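PDB 3W5M: alpha-L-rhamnosidase, which hydrolyses terminal non-reducing alpha-L-rhamnose residues from alpha-L-rhamnosides, including citrus flavonoids and gum arabic. Local coordinates for residues A[992-1006]-A[1016-1030]. Numbering follows the deposited sequence.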
ATOM      1  N   VAL A 992      22.630  -1.003 -29.997  1.00 30.68           N
ATOM      2  CA  VAL A 992      23.115   0.286 -29.542  1.00 30.77           C
ATOM      3  C   VAL A 992      22.966   1.288 -30.682  1.00 35.66           C
ATOM      4  O   VAL A 992      23.310   0.983 -31.824  1.00 34.65           O
ATOM      5  CB  VAL A 992      24.573   0.190 -29.076  1.00 30.78           C
ATOM      6  CG1 VAL A 992      25.079   1.531 -28.554  1.00 31.86           C
ATOM      7  CG2 VAL A 992      24.703  -0.870 -27.986  1.00 32.47           C
ATOM      8  N   TRP A 993      22.409   2.456 -30.364  1.00 35.29           N
ATOM      9  CA  TRP A 993      22.236   3.551 -31.324  1.00 39.55           C
ATOM     10  C   TRP A 993      23.096   4.719 -30.892  1.00 42.51           C
ATOM     11  O   TRP A 993      22.924   5.234 -29.783  1.00 40.95           O
ATOM     12  CB  TRP A 993      20.793   4.009 -31.353  1.00 35.85           C
ATOM     13  CG  TRP A 993      19.830   2.975 -31.738  1.00 39.09           C
ATOM     14  CD1 TRP A 993      19.588   1.790 -31.095  1.00 38.16           C
ATOM     15  CD2 TRP A 993      18.930   3.021 -32.854  1.00 41.36           C
ATOM     16  NE1 TRP A 993      18.594   1.092 -31.745  1.00 38.62           N
ATOM     17  CE2 TRP A 993      18.172   1.820 -32.829  1.00 40.92           C
ATOM     18  CE3 TRP A 993      18.693   3.954 -33.875  1.00 43.09           C
ATOM     19  CZ2 TRP A 993      17.193   1.530 -33.784  1.00 40.84           C
ATOM     20  CZ3 TRP A 993      17.722   3.662 -34.828  1.00 43.28           C
ATOM     21  CH2 TRP A 993      16.981   2.455 -34.773  1.00 43.11           C
ATOM     22  N   ILE A 994      24.022   5.138 -31.754  1.00 43.15           N
ATOM     23  CA  ILE A 994      24.927   6.234 -31.422  1.00 44.45           C
ATOM     24  C   ILE A 994      24.716   7.379 -32.403  1.00 48.41           C
ATOM     25  O   ILE A 994      25.060   7.225 -33.574  1.00 51.51           O
ATOM     26  CB  ILE A 994      26.409   5.802 -31.513  1.00 44.85           C
ATOM     27  CG1 ILE A 994      26.654   4.489 -30.771  1.00 41.22           C
ATOM     28  CG2 ILE A 994      27.331   6.908 -31.000  1.00 44.48           C
ATOM     29  CD1 ILE A 994      26.685   4.638 -29.266  1.00 42.26           C
ATOM     30  N   PRO A 995      24.143   8.522 -31.943  1.00 51.10           N
ATOM     31  CA  PRO A 995      23.974   9.669 -32.846  1.00 52.22           C
ATOM     32  C   PRO A 995      25.307  10.075 -33.467  1.00 54.33           C
ATOM     33  O   PRO A 995      26.322  10.209 -32.758  1.00 48.19           O
ATOM     34  CB  PRO A 995      23.411  10.781 -31.936  1.00 52.32           C
ATOM     35  CG  PRO A 995      23.552  10.280 -30.532  1.00 52.36           C
ATOM     36  CD  PRO A 995      23.530   8.778 -30.626  1.00 53.20           C
ATOM     37  N   ALA A 996      25.306  10.217 -34.791  1.00 55.91           N
ATOM     38  CA  ALA A 996      26.520  10.554 -35.528  1.00 63.19           C
ATOM     39  C   ALA A 996      26.208  11.325 -36.802  1.00 66.01           C
ATOM     40  O   ALA A 996      25.357  10.899 -37.593  1.00 71.12           O
ATOM     41  CB  ALA A 996      27.318   9.294 -35.851  1.00 58.11           C
ATOM     42  N   ASP A 997      26.897  12.456 -36.980  1.00 73.02           N
ATOM     43  CA  ASP A 997      26.895  13.206 -38.245  1.00 78.39           C
ATOM     44  C   ASP A 997      27.291  12.287 -39.395  1.00 77.24           C
ATOM     45  O   ASP A 997      26.579  12.192 -40.394  1.00 76.55           O
ATOM     46  CB  ASP A 997      27.870  14.392 -38.188  1.00 81.04           C
ATOM     47  CG  ASP A 997      27.336  15.566 -37.380  1.00 84.80           C
ATOM     48  OD1 ASP A 997      26.171  15.982 -37.594  1.00 84.53           O
ATOM     49  OD2 ASP A 997      28.100  16.084 -36.539  1.00 85.54           O
ATOM     50  N   HIS A 998      28.430  11.616 -39.236  1.00 76.57           N
ATOM     51  CA  HIS A 998      28.865  10.583 -40.171  1.00 79.65           C
ATOM     52  C   HIS A 998      28.860   9.207 -39.479  1.00 75.87           C
ATOM     53  O   HIS A 998      29.769   8.904 -38.700  1.00 74.58           O
ATOM     54  CB  HIS A 998      30.255  10.906 -40.728  1.00 84.16           C
ATOM     55  CG  HIS A 998      30.317  12.172 -41.527  1.00 85.77           C
ATOM     56  ND1 HIS A 998      29.739  12.297 -42.772  1.00 85.85           N
ATOM     57  CD2 HIS A 998      30.907  13.362 -41.264  1.00 85.63           C
ATOM     58  CE1 HIS A 998      29.962  13.513 -43.239  1.00 86.56           C
ATOM     59  NE2 HIS A 998      30.669  14.179 -42.344  1.00 88.63           N
ATOM     60  N   PRO A 999      27.827   8.377 -39.751  1.00 72.95           N
ATOM     61  CA  PRO A 999      27.666   7.059 -39.122  1.00 72.40           C
ATOM     62  C   PRO A 999      28.891   6.124 -39.140  1.00 73.69           C
ATOM     63  O   PRO A 999      29.323   5.687 -38.071  1.00 72.25           O
ATOM     64  CB  PRO A 999      26.484   6.462 -39.886  1.00 71.78           C
ATOM     65  CG  PRO A 999      25.642   7.659 -40.174  1.00 70.82           C
ATOM     66  CD  PRO A 999      26.636   8.730 -40.548  1.00 69.51           C
ATOM     67  N   ASP A1000      29.453   5.828 -40.313  1.00 73.26           N
ATOM     68  CA  ASP A1000      30.575   4.876 -40.398  1.00 70.50           C
ATOM     69  C   ASP A1000      31.892   5.379 -39.764  1.00 67.04           C
ATOM     70  O   ASP A1000      32.920   4.705 -39.839  1.00 65.73           O
ATOM     71  CB  ASP A1000      30.785   4.371 -41.841  1.00 73.48           C
ATOM     72  CG  ASP A1000      31.326   5.446 -42.782  1.00 79.55           C
ATOM     73  OD1 ASP A1000      32.452   5.949 -42.559  1.00 80.74           O
ATOM     74  OD2 ASP A1000      30.628   5.777 -43.769  1.00 83.19           O
ATOM     75  N   ARG A1001      31.851   6.544 -39.119  1.00 66.38           N
ATOM     76  CA  ARG A1001      33.041   7.102 -38.458  1.00 65.60           C
ATOM     77  C   ARG A1001      33.125   6.781 -36.951  1.00 60.29           C
ATOM     78  O   ARG A1001      34.158   7.030 -36.313  1.00 56.79           O
ATOM     79  CB  ARG A1001      33.132   8.623 -38.675  1.00 72.89           C
ATOM     80  CG  ARG A1001      32.998   9.110 -40.117  1.00 80.66           C
ATOM     81  CD  ARG A1001      34.203   8.794 -40.990  1.00 84.81           C
ATOM     82  NE  ARG A1001      34.449   9.876 -41.943  1.00 91.05           N
ATOM     83  CZ  ARG A1001      35.472  10.729 -41.860  1.00 92.52           C
ATOM     84  NH1 ARG A1001      36.366  10.619 -40.880  1.00 96.05           N
ATOM     85  NH2 ARG A1001      35.612  11.685 -42.765  1.00 91.62           N
ATOM     86  N   VAL A1002      32.043   6.236 -36.390  1.00 54.00           N
ATOM     87  CA  VAL A1002      31.980   5.891 -34.958  1.00 47.73           C
ATOM     88  C   VAL A1002      33.009   4.826 -34.581  1.00 47.57           C
ATOM     89  O   VAL A1002      33.034   3.744 -35.164  1.00 50.23           O
ATOM     90  CB  VAL A1002      30.574   5.388 -34.567  1.00 47.12           C
ATOM     91  CG1 VAL A1002      30.521   5.023 -33.085  1.00 44.10           C
ATOM     92  CG2 VAL A1002      29.522   6.432 -34.903  1.00 42.67           C
ATOM     93  N   GLN A1003      33.866   5.137 -33.617  1.00 48.64           N
ATOM     94  CA  GLN A1003      34.802   4.154 -33.109  1.00 50.69           C
ATOM     95  C   GLN A1003      34.076   3.292 -32.074  1.00 53.56           C
ATOM     96  O   GLN A1003      33.300   3.810 -31.270  1.00 55.80           O
ATOM     97  CB  GLN A1003      36.014   4.847 -32.495  1.00 56.08           C
ATOM     98  CG  GLN A1003      36.812   5.687 -33.484  1.00 61.15           C
ATOM     99  CD  GLN A1003      37.784   6.642 -32.808  1.00 68.13           C
ATOM    100  OE1 GLN A1003      38.199   6.432 -31.662  1.00 70.69           O
ATOM    101  NE2 GLN A1003      38.158   7.703 -33.521  1.00 69.32           N
ATOM    102  N   HIS A1004      34.297   1.981 -32.109  1.00 50.16           N
ATOM    103  CA  HIS A1004      33.657   1.075 -31.142  1.00 48.79           C
ATOM    104  C   HIS A1004      34.594  -0.060 -30.770  1.00 48.01           C
ATOM    105  O   HIS A1004      35.191  -0.678 -31.650  1.00 45.11           O
ATOM    106  CB  HIS A1004      32.336   0.523 -31.693  1.00 49.17           C
ATOM    107  CG  HIS A1004      32.466  -0.152 -33.022  1.00 51.80           C
ATOM    108  ND1 HIS A1004      32.664  -1.508 -33.150  1.00 51.52           N
ATOM    109  CD2 HIS A1004      32.436   0.345 -34.283  1.00 52.40           C
ATOM    110  CE1 HIS A1004      32.751  -1.820 -34.432  1.00 53.96           C
ATOM    111  NE2 HIS A1004      32.608  -0.714 -35.140  1.00 54.80           N
ATOM    112  N   THR A1005      34.737  -0.324 -29.468  1.00 45.37           N
ATOM    113  CA  THR A1005      35.606  -1.411 -29.014  1.00 43.17           C
ATOM    114  C   THR A1005      35.073  -2.808 -29.382  1.00 42.49           C
ATOM    115  O   THR A1005      35.865  -3.693 -29.721  1.00 47.19           O
ATOM    116  CB  THR A1005      35.897  -1.339 -27.495  1.00 44.40           C
ATOM    117  OG1 THR A1005      34.656  -1.279 -26.762  1.00 42.41           O
ATOM    118  CG2 THR A1005      36.768  -0.119 -27.170  1.00 42.52           C
ATOM    119  N   HIS A1006      33.750  -2.998 -29.319  1.00 38.33           N
ATOM    120  CA  HIS A1006      33.106  -4.293 -29.611  1.00 36.66           C
ATOM    121  C   HIS A1006      31.877  -4.153 -30.509  1.00 33.97           C
ATOM    122  O   HIS A1006      31.343  -3.065 -30.691  1.00 34.84           O
ATOM    123  CB  HIS A1006      32.645  -4.998 -28.325  1.00 38.00           C
ATOM    124  CG  HIS A1006      33.715  -5.180 -27.301  1.00 40.27           C
ATOM    125  ND1 HIS A1006      33.669  -4.567 -26.068  1.00 41.99           N
ATOM    126  CD2 HIS A1006      34.844  -5.930 -27.308  1.00 42.81           C
ATOM    127  CE1 HIS A1006      34.731  -4.920 -25.362  1.00 44.26           C
ATOM    128  NE2 HIS A1006      35.461  -5.744 -26.093  1.00 45.08           N
ATOM    129  N   CYS A1016      21.864   8.043 -36.520  1.00 55.46           N
ATOM    130  CA  CYS A1016      22.774   7.233 -35.715  1.00 54.30           C
ATOM    131  C   CYS A1016      23.274   5.958 -36.393  1.00 51.84           C
ATOM    132  O   CYS A1016      22.603   5.370 -37.247  1.00 53.47           O
ATOM    133  CB  CYS A1016      22.208   6.910 -34.314  1.00 53.75           C
ATOM    134  SG  CYS A1016      20.489   7.317 -33.951  1.00 55.02           S
ATOM    135  N   ALA A1017      24.481   5.565 -36.007  1.00 49.06           N
ATOM    136  CA  ALA A1017      24.996   4.235 -36.278  1.00 46.09           C
ATOM    137  C   ALA A1017      24.286   3.262 -35.332  1.00 45.48           C
ATOM    138  O   ALA A1017      24.149   3.542 -34.135  1.00 44.24           O
ATOM    139  CB  ALA A1017      26.499   4.202 -36.046  1.00 49.07           C
ATOM    140  N   VAL A1018      23.811   2.145 -35.881  1.00 41.04           N
ATOM    141  CA  VAL A1018      23.166   1.098 -35.103  1.00 39.69           C
ATOM    142  C   VAL A1018      24.128  -0.074 -35.014  1.00 42.41           C
ATOM    143  O   VAL A1018      24.565  -0.604 -36.041  1.00 42.14           O
ATOM    144  CB  VAL A1018      21.870   0.609 -35.786  1.00 37.49           C
ATOM    145  CG1 VAL A1018      21.193  -0.481 -34.963  1.00 36.77           C
ATOM    146  CG2 VAL A1018      20.927   1.774 -36.059  1.00 40.41           C
ATOM    147  N   PHE A1019      24.445  -0.488 -33.789  1.00 40.11           N
ATOM    148  CA  PHE A1019      25.343  -1.607 -33.560  1.00 38.71           C
ATOM    149  C   PHE A1019      24.603  -2.782 -32.931  1.00 39.47           C
ATOM    150  O   PHE A1019      23.607  -2.596 -32.215  1.00 37.18           O
ATOM    151  CB  PHE A1019      26.493  -1.175 -32.658  1.00 40.90           C
ATOM    152  CG  PHE A1019      27.378  -0.133 -33.263  1.00 43.84           C
ATOM    153  CD1 PHE A1019      28.388  -0.488 -34.150  1.00 44.63           C
ATOM    154  CD2 PHE A1019      27.209   1.212 -32.947  1.00 47.06           C
ATOM    155  CE1 PHE A1019      29.213   0.476 -34.713  1.00 45.58           C
ATOM    156  CE2 PHE A1019      28.038   2.186 -33.504  1.00 48.44           C
ATOM    157  CZ  PHE A1019      29.045   1.818 -34.385  1.00 47.31           C
ATOM    158  N   GLU A1020      25.066  -3.996 -33.217  1.00 36.51           N
ATOM    159  CA  GLU A1020      24.609  -5.174 -32.480  1.00 38.64           C
ATOM    160  C   GLU A1020      25.791  -5.654 -31.701  1.00 34.81           C
ATOM    161  O   GLU A1020      26.877  -5.758 -32.247  1.00 34.97           O
ATOM    162  CB  GLU A1020      24.129  -6.271 -33.425  1.00 43.55           C
ATOM    163  CG  GLU A1020      22.901  -5.851 -34.212  1.00 51.62           C
ATOM    164  CD  GLU A1020      22.222  -7.000 -34.937  1.00 56.74           C
ATOM    165  OE1 GLU A1020      22.938  -7.861 -35.505  1.00 57.38           O
ATOM    166  OE2 GLU A1020      20.967  -7.028 -34.937  1.00 57.90           O
ATOM    167  N   VAL A1021      25.595  -5.930 -30.423  1.00 30.97           N
ATOM    168  CA  VAL A1021      26.704  -6.288 -29.551  1.00 32.02           C
ATOM    169  C   VAL A1021      26.251  -7.379 -28.556  1.00 28.63           C
ATOM    170  O   VAL A1021      25.077  -7.462 -28.210  1.00 27.51           O
ATOM    171  CB  VAL A1021      27.291  -5.012 -28.881  1.00 33.58           C
ATOM    172  CG1 VAL A1021      26.408  -4.495 -27.763  1.00 33.08           C
ATOM    173  CG2 VAL A1021      28.724  -5.220 -28.385  1.00 33.33           C
ATOM    174  N   GLY A1022      27.177  -8.232 -28.138  1.00 28.75           N
ATOM    175  CA  GLY A1022      26.875  -9.244 -27.131  1.00 28.05           C
ATOM    176  C   GLY A1022      27.105  -8.651 -25.762  1.00 27.24           C
ATOM    177  O   GLY A1022      27.138  -7.425 -25.612  1.00 26.92           O
ATOM    178  N   SER A1023      27.296  -9.514 -24.769  1.00 25.98           N
ATOM    179  CA  SER A1023      27.504  -9.059 -23.406  1.00 26.17           C
ATOM    180  C   SER A1023      28.862  -8.382 -23.232  1.00 27.13           C
ATOM    181  O   SER A1023      29.736  -8.507 -24.098  1.00 26.86           O
ATOM    182  CB  SER A1023      27.376 -10.245 -22.443  1.00 25.64           C
ATOM    183  OG  SER A1023      28.544 -11.052 -22.461  1.00 27.27           O
ATOM    184  N   GLY A1024      29.048  -7.675 -22.119  1.00 26.12           N
ATOM    185  CA  GLY A1024      30.356  -7.095 -21.774  1.00 26.76           C
ATOM    186  C   GLY A1024      30.376  -5.593 -21.522  1.00 25.96           C
ATOM    187  O   GLY A1024      29.317  -4.965 -21.428  1.00 25.95           O
ATOM    188  N   SER A1025      31.590  -5.034 -21.397  1.00 29.45           N
ATOM    189  CA  SER A1025      31.812  -3.595 -21.216  1.00 30.51           C
ATOM    190  C   SER A1025      32.191  -2.971 -22.543  1.00 29.90           C
ATOM    191  O   SER A1025      33.262  -3.234 -23.061  1.00 29.76           O
ATOM    192  CB  SER A1025      32.955  -3.326 -20.238  1.00 33.52           C
ATOM    193  OG  SER A1025      32.725  -3.927 -18.976  1.00 37.91           O
ATOM    194  N   HIS A1026      31.321  -2.127 -23.071  1.00 30.43           N
ATOM    195  CA  HIS A1026      31.530  -1.555 -24.392  1.00 31.68           C
ATOM    196  C   HIS A1026      31.728  -0.064 -24.331  1.00 33.96           C
ATOM    197  O   HIS A1026      31.310   0.578 -23.364  1.00 32.50           O
ATOM    198  CB  HIS A1026      30.361  -1.895 -25.290  1.00 30.12           C
ATOM    199  CG  HIS A1026      29.938  -3.326 -25.187  1.00 32.53           C
ATOM    200  ND1 HIS A1026      30.836  -4.367 -25.260  1.00 32.43           N
ATOM    201  CD2 HIS A1026      28.718  -3.888 -24.993  1.00 33.16           C
ATOM    202  CE1 HIS A1026      30.192  -5.511 -25.116  1.00 33.01           C
ATOM    203  NE2 HIS A1026      28.904  -5.250 -24.957  1.00 32.50           N
ATOM    204  N   ARG A1027      32.372   0.463 -25.375  1.00 34.69           N
ATOM    205  CA  ARG A1027      32.662   1.886 -25.509  1.00 37.22           C
ATOM    206  C   ARG A1027      32.414   2.318 -26.937  1.00 36.36           C
ATOM    207  O   ARG A1027      32.742   1.587 -27.875  1.00 35.44           O
ATOM    208  CB  ARG A1027      34.114   2.166 -25.164  1.00 40.57           C
ATOM    209  CG  ARG A1027      34.451   3.638 -25.088  1.00 47.07           C
ATOM    210  CD  ARG A1027      35.908   3.825 -24.718  1.00 51.28           C
ATOM    211  NE  ARG A1027      36.144   5.223 -24.379  1.00 62.00           N
ATOM    212  CZ  ARG A1027      36.070   5.727 -23.148  1.00 62.42           C
ATOM    213  NH1 ARG A1027      35.787   4.942 -22.113  1.00 62.45           N
ATOM    214  NH2 ARG A1027      36.295   7.021 -22.956  1.00 64.14           N
ATOM    215  N   PHE A1028      31.801   3.485 -27.086  1.00 36.29           N
ATOM    216  CA  PHE A1028      31.519   4.070 -28.392  1.00 39.62           C
ATOM    217  C   PHE A1028      31.898   5.542 -28.330  1.00 42.07           C
ATOM    218  O   PHE A1028      31.546   6.235 -27.376  1.00 41.94           O
ATOM    219  CB  PHE A1028      30.047   3.907 -28.761  1.00 37.12           C
ATOM    220  CG  PHE A1028      29.577   2.471 -28.801  1.00 39.18           C
ATOM    221  CD1 PHE A1028      29.273   1.783 -27.623  1.00 39.16           C
ATOM    222  CD2 PHE A1028      29.409   1.807 -30.021  1.00 40.58           C
ATOM    223  CE1 PHE A1028      28.836   0.459 -27.660  1.00 40.94           C
ATOM    224  CE2 PHE A1028      28.971   0.481 -30.065  1.00 42.73           C
ATOM    225  CZ  PHE A1028      28.678  -0.192 -28.882  1.00 39.29           C
ATOM    226  N   THR A1029      32.631   6.007 -29.339  1.00 41.59           N
ATOM    227  CA  THR A1029      33.124   7.377 -29.386  1.00 42.17           C
ATOM    228  C   THR A1029      32.886   8.000 -30.765  1.00 44.08           C
ATOM    229  O   THR A1029      33.060   7.335 -31.786  1.00 44.67           O
ATOM    230  CB  THR A1029      34.628   7.422 -29.065  1.00 44.68           C
ATOM    231  OG1 THR A1029      34.893   6.603 -27.917  1.00 45.90           O
ATOM    232  CG2 THR A1029      35.099   8.861 -28.786  1.00 48.11           C
ATOM    233  N   VAL A1030      32.473   9.268 -30.777  1.00 44.95           N
ATOM    234  CA  VAL A1030      32.328  10.060 -32.011  1.00 49.48           C
ATOM    235  C   VAL A1030      33.060  11.367 -31.735  1.00 54.74           C
ATOM    236  O   VAL A1030      32.643  12.127 -30.857  1.00 54.07           O
ATOM    237  CB  VAL A1030      30.838  10.332 -32.363  1.00 49.44           C
ATOM    238  CG1 VAL A1030      30.676  10.698 -33.829  1.00 47.48           C
ATOM    239  CG2 VAL A1030      29.978   9.116 -32.062  1.00 46.20           C
TER
HETATM  240  O   HOH W   1      35.435   3.875 -29.096  1.00 52.69           O
HETATM  241  O   HOH W   2      35.284  -1.610 -24.170  1.00 40.27           O
HETATM  242  O   HOH W   3      31.770  -1.083 -28.357  1.00 37.72           O
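The F1028 ring takes V992 CG1 over one face, 4.1 Å from CG1 to the ring centroid. Water 3 sits over the opposite face, toward the rim. I994 crosses F1028 at about a right angle and brings CD1 to within 3.5 Å of F1028 CB. The F1019 ring receives I994 CG1 and V1002 CB at its edge. H1004 packs obliquely on F1019, planes at 50°, with H1004 CD2 3.3 Å from F1019 CE1. H1004 CG lies between its backbone N and carbonyl carbon (chi1 55°), which turns the ring onto F1019. H1004 CB packs separately against F1028 CD2. With an alanine at F1019, the space between I994, V1002 and H1004 would probably open and the imidazole would lose the ring packed against its face, leaving the bond from H1004 ND1 to H1006 O to hold it.

These side chains fill the space between the two sheets of a beta-sandwich, the C-terminal domain of this family 78 glycoside hydrolase. Strand 989-995 pairs antiparallel with 1016-1021 in one sheet, and 1003-1004 with 1024-1030 in the other. The chain thus crosses between sheets in both segments. V992 and F1019 form a hydrogen-bonded pair, with F1019 N to V992 O at 2.7 Å.

On the face of the 989-995/1016-1021 sheet turned away from F1019 and F1028, V1018 CG2 lies over one face of the W993 six-membered ring, and C1016 SG is in plane at its edge. W993 NE1 is hydrogen-bonded to E991 OE1. At the other end, the H1026 ring lies between V1021 CG2 and G1024 O. Its ND1 shares a hydrogen bond with H1006 ND1 at 3.0 Å, while H1026 NE2 donates to G1022 O.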